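Local coordinates for 1,4-dihydroxy-2-naphthoyl-CoA hydrolase (Prochlorococcus marinus, PDB 2HX5), which probably hydrolyses 1,4-dihydroxy-2-naphthoyl-CoA to 1,4-dihydroxy-2-naphthoate and CoA, a step of phylloquinone (vitamin K1) biosynthesis, at residues G23-W33 with C72-H81. Numbering follows the deposited sequence.
Sequences GVMHFHQLFRW and CQADFRRPIH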
ATOM      1  N   GLY A  23      -0.744  -3.741 -16.421  1.00 20.93           N
ATOM      2  CA  GLY A  23      -1.446  -2.603 -17.033  1.00 20.23           C
ATOM      3  C   GLY A  23      -2.862  -2.409 -16.518  1.00 22.00           C
ATOM      4  O   GLY A  23      -3.657  -1.718 -17.165  1.00 23.84           O
ATOM      5  N   VAL A  24      -3.203  -2.993 -15.359  1.00 18.32           N
ATOM      6  CA  VAL A  24      -4.538  -2.984 -14.778  1.00 17.58           C
ATOM      7  C   VAL A  24      -4.433  -2.921 -13.242  1.00 17.56           C
ATOM      8  O   VAL A  24      -3.346  -3.089 -12.692  1.00 16.29           O
ATOM      9  CB  VAL A  24      -5.342  -4.237 -15.141  1.00 18.38           C
ATOM     10  CG1 VAL A  24      -5.712  -4.230 -16.648  1.00 21.07           C
ATOM     11  CG2 VAL A  24      -4.596  -5.457 -14.736  1.00 22.18           C
HETATM   12  N   MSE A  25      -5.539  -2.675 -12.556  1.00 16.33           N
HETATM   13  CA  MSE A  25      -5.572  -2.560 -11.101  1.00 15.49           C
HETATM   14  C   MSE A  25      -4.955  -3.794 -10.469  1.00 16.74           C
HETATM   15  O   MSE A  25      -5.284  -4.914 -10.891  1.00 18.04           O
HETATM   16  CB  MSE A  25      -7.006  -2.405 -10.631  1.00 16.72           C
HETATM   17  CG  MSE A  25      -7.161  -2.244  -9.143  1.00 18.20           C
HETATM   18 SE   MSE A  25      -8.981  -2.729  -8.553  0.75 20.30          SE
HETATM   19  CE  MSE A  25      -8.950  -4.650  -8.919  1.00 21.67           C
ATOM     20  N   HIS A  26      -4.090  -3.612  -9.477  1.00 13.67           N
ATOM     21  CA  HIS A  26      -3.606  -4.727  -8.724  1.00 15.27           C
ATOM     22  C   HIS A  26      -4.686  -5.183  -7.738  1.00 14.76           C
ATOM     23  O   HIS A  26      -5.329  -4.402  -7.054  1.00 15.27           O
ATOM     24  CB  HIS A  26      -2.356  -4.348  -7.997  1.00 16.47           C
ATOM     25  CG  HIS A  26      -1.637  -5.522  -7.439  1.00 17.86           C
ATOM     26  ND1 HIS A  26      -1.117  -6.523  -8.213  1.00 19.19           N
ATOM     27  CD2 HIS A  26      -1.426  -5.892  -6.158  1.00 17.65           C
ATOM     28  CE1 HIS A  26      -0.590  -7.457  -7.416  1.00 17.42           C
ATOM     29  NE2 HIS A  26      -0.777  -7.104  -6.175  1.00 19.10           N
ATOM     30  N   PHE A  27      -4.931  -6.492  -7.696  1.00 14.76           N
ATOM     31  CA  PHE A  27      -6.176  -7.029  -7.144  1.00 14.22           C
ATOM     32  C   PHE A  27      -6.538  -6.538  -5.764  1.00 14.89           C
ATOM     33  O   PHE A  27      -7.685  -6.191  -5.517  1.00 15.51           O
ATOM     34  CB  PHE A  27      -6.210  -8.603  -7.188  1.00 13.80           C
ATOM     35  CG  PHE A  27      -5.374  -9.277  -6.149  1.00 13.79           C
ATOM     36  CD1 PHE A  27      -3.993  -9.165  -6.079  1.00 14.74           C
ATOM     37  CD2 PHE A  27      -6.005  -9.983  -5.156  1.00 13.53           C
ATOM     38  CE1 PHE A  27      -3.286  -9.763  -5.066  1.00 15.53           C
ATOM     39  CE2 PHE A  27      -5.290 -10.591  -4.163  1.00 14.60           C
ATOM     40  CZ  PHE A  27      -3.944 -10.482  -4.101  1.00 16.05           C
ATOM     41  N   HIS A  28      -5.576  -6.502  -4.845  1.00 14.66           N
ATOM     42  CA  HIS A  28      -5.936  -6.216  -3.462  1.00 15.54           C
ATOM     43  C   HIS A  28      -6.332  -4.769  -3.224  1.00 16.36           C
ATOM     44  O   HIS A  28      -6.932  -4.476  -2.192  1.00 15.81           O
ATOM     45  CB  HIS A  28      -4.848  -6.675  -2.465  1.00 18.27           C
ATOM     46  CG  HIS A  28      -3.510  -6.065  -2.662  1.00 20.65           C
ATOM     47  ND1 HIS A  28      -3.263  -4.753  -2.331  1.00 25.54           N
ATOM     48  CD2 HIS A  28      -2.322  -6.603  -3.012  1.00 19.53           C
ATOM     49  CE1 HIS A  28      -1.988  -4.486  -2.562  1.00 25.06           C
ATOM     50  NE2 HIS A  28      -1.392  -5.598  -2.935  1.00 24.87           N
ATOM     51  N   GLN A  29      -6.037  -3.881  -4.151  1.00 15.98           N
ATOM     52  CA  GLN A  29      -6.449  -2.484  -4.011  1.00 14.55           C
ATOM     53  C   GLN A  29      -7.945  -2.352  -3.885  1.00 13.66           C
ATOM     54  O   GLN A  29      -8.487  -1.431  -3.288  1.00 15.18           O
ATOM     55  CB  GLN A  29      -6.010  -1.659  -5.231  1.00 17.28           C
ATOM     56  CG  GLN A  29      -4.521  -1.515  -5.343  1.00 18.13           C
ATOM     57  CD  GLN A  29      -3.974  -0.490  -4.402  1.00 22.05           C
ATOM     58  OE1 GLN A  29      -4.717   0.207  -3.712  1.00 27.64           O
ATOM     59  NE2 GLN A  29      -2.677  -0.356  -4.390  1.00 23.03           N
ATOM     60  N   LEU A  30      -8.647  -3.311  -4.508  1.00 13.95           N
ATOM     61  CA  LEU A  30     -10.125  -3.272  -4.432  1.00 14.69           C
ATOM     62  C   LEU A  30     -10.603  -3.212  -2.986  1.00 14.41           C
ATOM     63  O   LEU A  30     -11.573  -2.556  -2.681  1.00 15.06           O
ATOM     64  CB  LEU A  30     -10.775  -4.472  -5.124  1.00 15.83           C
ATOM     65  CG  LEU A  30     -12.256  -4.256  -5.509  1.00 15.54           C
ATOM     66  CD1 LEU A  30     -12.402  -3.455  -6.766  1.00 14.87           C
ATOM     67  CD2 LEU A  30     -13.005  -5.637  -5.633  1.00 17.41           C
ATOM     68  N   PHE A  31      -9.947  -3.980  -2.130  1.00 15.19           N
ATOM     69  CA  PHE A  31     -10.370  -4.024  -0.719  1.00 15.44           C
ATOM     70  C   PHE A  31     -10.135  -2.756   0.017  1.00 15.84           C
ATOM     71  O   PHE A  31     -10.917  -2.352   0.879  1.00 14.66           O
ATOM     72  CB  PHE A  31      -9.671  -5.208  -0.035  1.00 13.67           C
ATOM     73  CG  PHE A  31     -10.132  -6.556  -0.503  1.00 14.05           C
ATOM     74  CD1 PHE A  31     -11.413  -7.019  -0.197  1.00 15.56           C
ATOM     75  CD2 PHE A  31      -9.293  -7.336  -1.247  1.00 20.62           C
ATOM     76  CE1 PHE A  31     -11.847  -8.231  -0.641  1.00 16.87           C
ATOM     77  CE2 PHE A  31      -9.729  -8.560  -1.711  1.00 23.34           C
ATOM     78  CZ  PHE A  31     -11.006  -9.012  -1.366  1.00 19.14           C
ATOM     79  N   ARG A  32      -9.005  -2.109  -0.284  1.00 15.56           N
ATOM     80  CA  ARG A  32      -8.767  -0.773   0.262  1.00 15.81           C
ATOM     81  C   ARG A  32      -9.873   0.206  -0.161  1.00 14.38           C
ATOM     82  O   ARG A  32     -10.426   0.996   0.605  1.00 16.21           O
ATOM     83  CB  ARG A  32      -7.393  -0.192  -0.170  1.00 18.54           C
ATOM     84  CG  ARG A  32      -7.231   1.247   0.311  1.00 17.70           C
ATOM     85  CD  ARG A  32      -5.795   1.679   0.030  1.00 18.33           C
ATOM     86  NE  ARG A  32      -5.539   1.855  -1.402  1.00 19.51           N
ATOM     87  CZ  ARG A  32      -5.837   2.932  -2.112  1.00 18.23           C
ATOM     88  NH1 ARG A  32      -6.456   3.990  -1.620  1.00 19.64           N
ATOM     89  NH2 ARG A  32      -5.527   2.957  -3.388  1.00 20.40           N
ATOM     90  N   TRP A  33     -10.217   0.149  -1.438  1.00 14.42           N
ATOM     91  CA  TRP A  33     -11.292   1.015  -1.935  1.00 13.88           C
ATOM     92  C   TRP A  33     -12.620   0.749  -1.222  1.00 12.89           C
ATOM     93  O   TRP A  33     -13.419   1.660  -0.943  1.00 15.45           O
ATOM     94  CB  TRP A  33     -11.510   0.860  -3.437  1.00 14.03           C
ATOM     95  CG  TRP A  33     -10.295   1.220  -4.289  1.00 13.79           C
ATOM     96  CD1 TRP A  33      -9.144   1.800  -3.897  1.00 17.49           C
ATOM     97  CD2 TRP A  33     -10.129   0.893  -5.650  1.00 14.76           C
ATOM     98  NE1 TRP A  33      -8.280   1.916  -4.961  1.00 18.50           N
ATOM     99  CE2 TRP A  33      -8.856   1.357  -6.057  1.00 18.86           C
ATOM    100  CE3 TRP A  33     -10.954   0.262  -6.589  1.00 16.69           C
ATOM    101  CZ2 TRP A  33      -8.380   1.186  -7.361  1.00 18.14           C
ATOM    102  CZ3 TRP A  33     -10.486   0.121  -7.868  1.00 15.61           C
ATOM    103  CH2 TRP A  33      -9.212   0.582  -8.246  1.00 16.56           C
ATOM    104  N   CYS A  72     -13.677 -11.521   4.197  1.00 13.96           N
ATOM    105  CA  CYS A  72     -13.945 -10.723   3.023  1.00 13.27           C
ATOM    106  C   CYS A  72     -13.635 -11.494   1.770  1.00 13.62           C
ATOM    107  O   CYS A  72     -12.941 -12.535   1.810  1.00 13.07           O
ATOM    108  CB  CYS A  72     -13.159  -9.430   2.989  1.00 14.41           C
ATOM    109  SG  CYS A  72     -11.325  -9.645   2.956  1.00 18.05           S
ATOM    110  N   GLN A  73     -14.246 -11.083   0.671  1.00 14.40           N
ATOM    111  CA  GLN A  73     -14.091 -11.750  -0.600  1.00 13.47           C
ATOM    112  C   GLN A  73     -14.405 -10.782  -1.730  1.00 14.55           C
ATOM    113  O   GLN A  73     -15.054  -9.766  -1.558  1.00 13.87           O
ATOM    114  CB  GLN A  73     -14.995 -12.975  -0.703  1.00 14.21           C
ATOM    115  CG  GLN A  73     -16.478 -12.708  -0.544  1.00 14.98           C
ATOM    116  CD  GLN A  73     -17.256 -13.967  -0.728  1.00 15.22           C
ATOM    117  OE1 GLN A  73     -17.548 -14.688   0.266  1.00 20.26           O
ATOM    118  NE2 GLN A  73     -17.565 -14.303  -1.970  1.00 14.12           N
ATOM    119  N   ALA A  74     -13.932 -11.147  -2.903  1.00 13.90           N
ATOM    120  CA  ALA A  74     -14.184 -10.369  -4.116  1.00 15.45           C
ATOM    121  C   ALA A  74     -14.185 -11.224  -5.331  1.00 13.96           C
ATOM    122  O   ALA A  74     -13.439 -12.239  -5.391  1.00 14.16           O
ATOM    123  CB  ALA A  74     -13.195  -9.262  -4.305  1.00 17.03           C
ATOM    124  N   ASP A  75     -14.990 -10.831  -6.324  1.00 14.86           N
ATOM    125  CA  ASP A  75     -14.943 -11.425  -7.676  1.00 14.14           C
ATOM    126  C   ASP A  75     -14.526 -10.281  -8.625  1.00 14.61           C
ATOM    127  O   ASP A  75     -15.070  -9.176  -8.537  1.00 15.15           O
ATOM    128  CB  ASP A  75     -16.311 -11.924  -8.116  1.00 15.39           C
ATOM    129  CG  ASP A  75     -16.845 -13.127  -7.389  1.00 23.84           C
ATOM    130  OD1 ASP A  75     -16.312 -13.647  -6.426  1.00 21.88           O
ATOM    131  OD2 ASP A  75     -17.978 -13.528  -7.795  1.00 29.87           O
ATOM    132  N   PHE A  76     -13.611 -10.578  -9.534  1.00 14.34           N
ATOM    133  CA  PHE A  76     -13.094  -9.618 -10.495  1.00 14.23           C
ATOM    134  C   PHE A  76     -13.585 -10.070 -11.855  1.00 16.34           C
ATOM    135  O   PHE A  76     -13.216 -11.135 -12.318  1.00 16.59           O
ATOM    136  CB  PHE A  76     -11.567  -9.570 -10.394  1.00 13.83           C
ATOM    137  CG  PHE A  76     -11.046  -9.255  -9.043  1.00 14.20           C
ATOM    138  CD1 PHE A  76     -10.832 -10.279  -8.116  1.00 13.65           C
ATOM    139  CD2 PHE A  76     -10.738  -7.962  -8.637  1.00 16.46           C
ATOM    140  CE1 PHE A  76     -10.367 -10.057  -6.883  1.00 17.19           C
ATOM    141  CE2 PHE A  76     -10.217  -7.746  -7.367  1.00 16.42           C
ATOM    142  CZ  PHE A  76     -10.086  -8.774  -6.482  1.00 17.42           C
ATOM    143  N   ARG A  77     -14.395  -9.241 -12.502  1.00 15.03           N
ATOM    144  CA  ARG A  77     -15.132  -9.658 -13.688  1.00 17.56           C
ATOM    145  C   ARG A  77     -14.587  -9.008 -14.928  1.00 16.78           C
ATOM    146  O   ARG A  77     -14.501  -9.669 -15.983  1.00 20.54           O
ATOM    147  CB  ARG A  77     -16.628  -9.305 -13.554  1.00 19.75           C
ATOM    148  CG  ARG A  77     -17.311  -9.726 -12.219  1.00 27.02           C
ATOM    149  CD  ARG A  77     -17.322 -11.241 -11.931  1.00 37.88           C
ATOM    150  NE  ARG A  77     -18.251 -11.937 -12.823  1.00 45.70           N
ATOM    151  CZ  ARG A  77     -17.950 -12.976 -13.598  1.00 48.21           C
ATOM    152  NH1 ARG A  77     -16.725 -13.507 -13.603  1.00 54.56           N
ATOM    153  NH2 ARG A  77     -18.891 -13.502 -14.372  1.00 42.98           N
ATOM    154  N   ARG A  78     -14.228  -7.724 -14.850  1.00 17.21           N
ATOM    155  CA  ARG A  78     -13.653  -6.987 -16.010  1.00 18.64           C
ATOM    156  C   ARG A  78     -12.453  -6.197 -15.579  1.00 20.26           C
ATOM    157  O   ARG A  78     -12.415  -5.714 -14.467  1.00 20.13           O
ATOM    158  CB  ARG A  78     -14.710  -6.033 -16.567  1.00 19.04           C
ATOM    159  CG  ARG A  78     -15.921  -6.748 -17.120  1.00 23.08           C
ATOM    160  CD  ARG A  78     -17.062  -5.842 -17.446  1.00 33.29           C
ATOM    161  NE  ARG A  78     -17.655  -6.255 -18.707  1.00 55.23           N
ATOM    162  CZ  ARG A  78     -17.368  -5.713 -19.889  1.00 58.10           C
ATOM    163  NH1 ARG A  78     -16.511  -4.690 -19.994  1.00 64.53           N
ATOM    164  NH2 ARG A  78     -17.963  -6.186 -20.982  1.00 66.82           N
ATOM    165  N   PRO A  79     -11.464  -6.049 -16.466  1.00 19.71           N
ATOM    166  CA  PRO A  79     -10.272  -5.287 -16.088  1.00 22.69           C
ATOM    167  C   PRO A  79     -10.581  -3.823 -15.758  1.00 19.49           C
ATOM    168  O   PRO A  79     -11.455  -3.185 -16.374  1.00 20.24           O
ATOM    169  CB  PRO A  79      -9.370  -5.370 -17.319  1.00 25.03           C
ATOM    170  CG  PRO A  79     -10.211  -5.858 -18.389  1.00 22.99           C
ATOM    171  CD  PRO A  79     -11.384  -6.578 -17.828  1.00 20.10           C
ATOM    172  N   ILE A  80      -9.823  -3.297 -14.794  1.00 18.99           N
ATOM    173  CA  ILE A  80      -9.998  -1.952 -14.302  1.00 18.87           C
ATOM    174  C   ILE A  80      -8.704  -1.227 -14.547  1.00 19.26           C
ATOM    175  O   ILE A  80      -7.626  -1.776 -14.255  1.00 19.25           O
ATOM    176  CB  ILE A  80     -10.336  -1.970 -12.776  1.00 16.18           C
ATOM    177  CG1 ILE A  80     -11.746  -2.564 -12.565  1.00 17.62           C
ATOM    178  CG2 ILE A  80     -10.226  -0.535 -12.100  1.00 18.81           C
ATOM    179  CD1 ILE A  80     -12.097  -2.912 -11.111  1.00 21.12           C
ATOM    180  N   HIS A  81      -8.795  -0.036 -15.123  1.00 18.33           N
ATOM    181  CA  HIS A  81      -7.641   0.713 -15.646  1.00 18.31           C
ATOM    182  C   HIS A  81      -7.403   2.062 -15.011  1.00 19.08           C
ATOM    183  O   HIS A  81      -8.322   2.681 -14.517  1.00 18.37           O
ATOM    184  CB  HIS A  81      -7.867   0.961 -17.156  1.00 19.24           C
ATOM    185  CG  HIS A  81      -7.715  -0.267 -17.972  1.00 20.49           C
ATOM    186  ND1 HIS A  81      -8.790  -0.949 -18.507  1.00 27.72           N
ATOM    187  CD2 HIS A  81      -6.607  -0.953 -18.337  1.00 22.94           C
ATOM    188  CE1 HIS A  81      -8.346  -2.010 -19.161  1.00 26.63           C
ATOM    189  NE2 HIS A  81      -7.031  -2.054 -19.047  1.00 29.15           N
TER
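In the hotdog fold of this thioesterase a central helix lies against an antiparallel sheet, and here the start of that helix, with F31 and L30, meets A74 and F76 on strand 65-76. Helix 29-33 and strand 72-76 come within 9.7 Å at their closest, their directions 117° apart. Q73 O sits at the edge of the F31 ring, near its plane, 3.7 Å from F31 CE1, while A74 CB meets F31 CZ obliquely at 3.7 Å. C72 SG approaches the same ring obliquely, 4.4 Å from its centroid, as a sulfur-aromatic contact. Next to it, L30 CD2 bridges A74 CB and F76 CE2, 3.9 Å from each. L30 owes this reach to a first torsion of -160°, which sets CG opposite its backbone N. F76 in turn receives the methyl of selenomethionine M25 at its ring edge, with M25 CE 3.7 Å from F76 CE2; M25 bends at chi3 (67°) to bring that methyl round. Farther along, M25 and I80 lie side by side, and their segments are joined by the hydrogen bond from M25 N to I80 O (2.8 Å). V24 CG1 then packs against P79 CB and the imidazole of H81. F31 also stacks on F31 of the second subunit, whose strand continues the sheet beyond C72-D75; an alanine here would probably lose the sulfur-aromatic contact with C72 SG, open a gap beside A74 and remove the ring stack between subunits. V24 adjoins D20, the predicted active-site residue, and H26 hydrogen-bonds to it, so a contact that is apolar apart from one backbone hydrogen bond places the segment leading into helix 29-45 next to that aspartate.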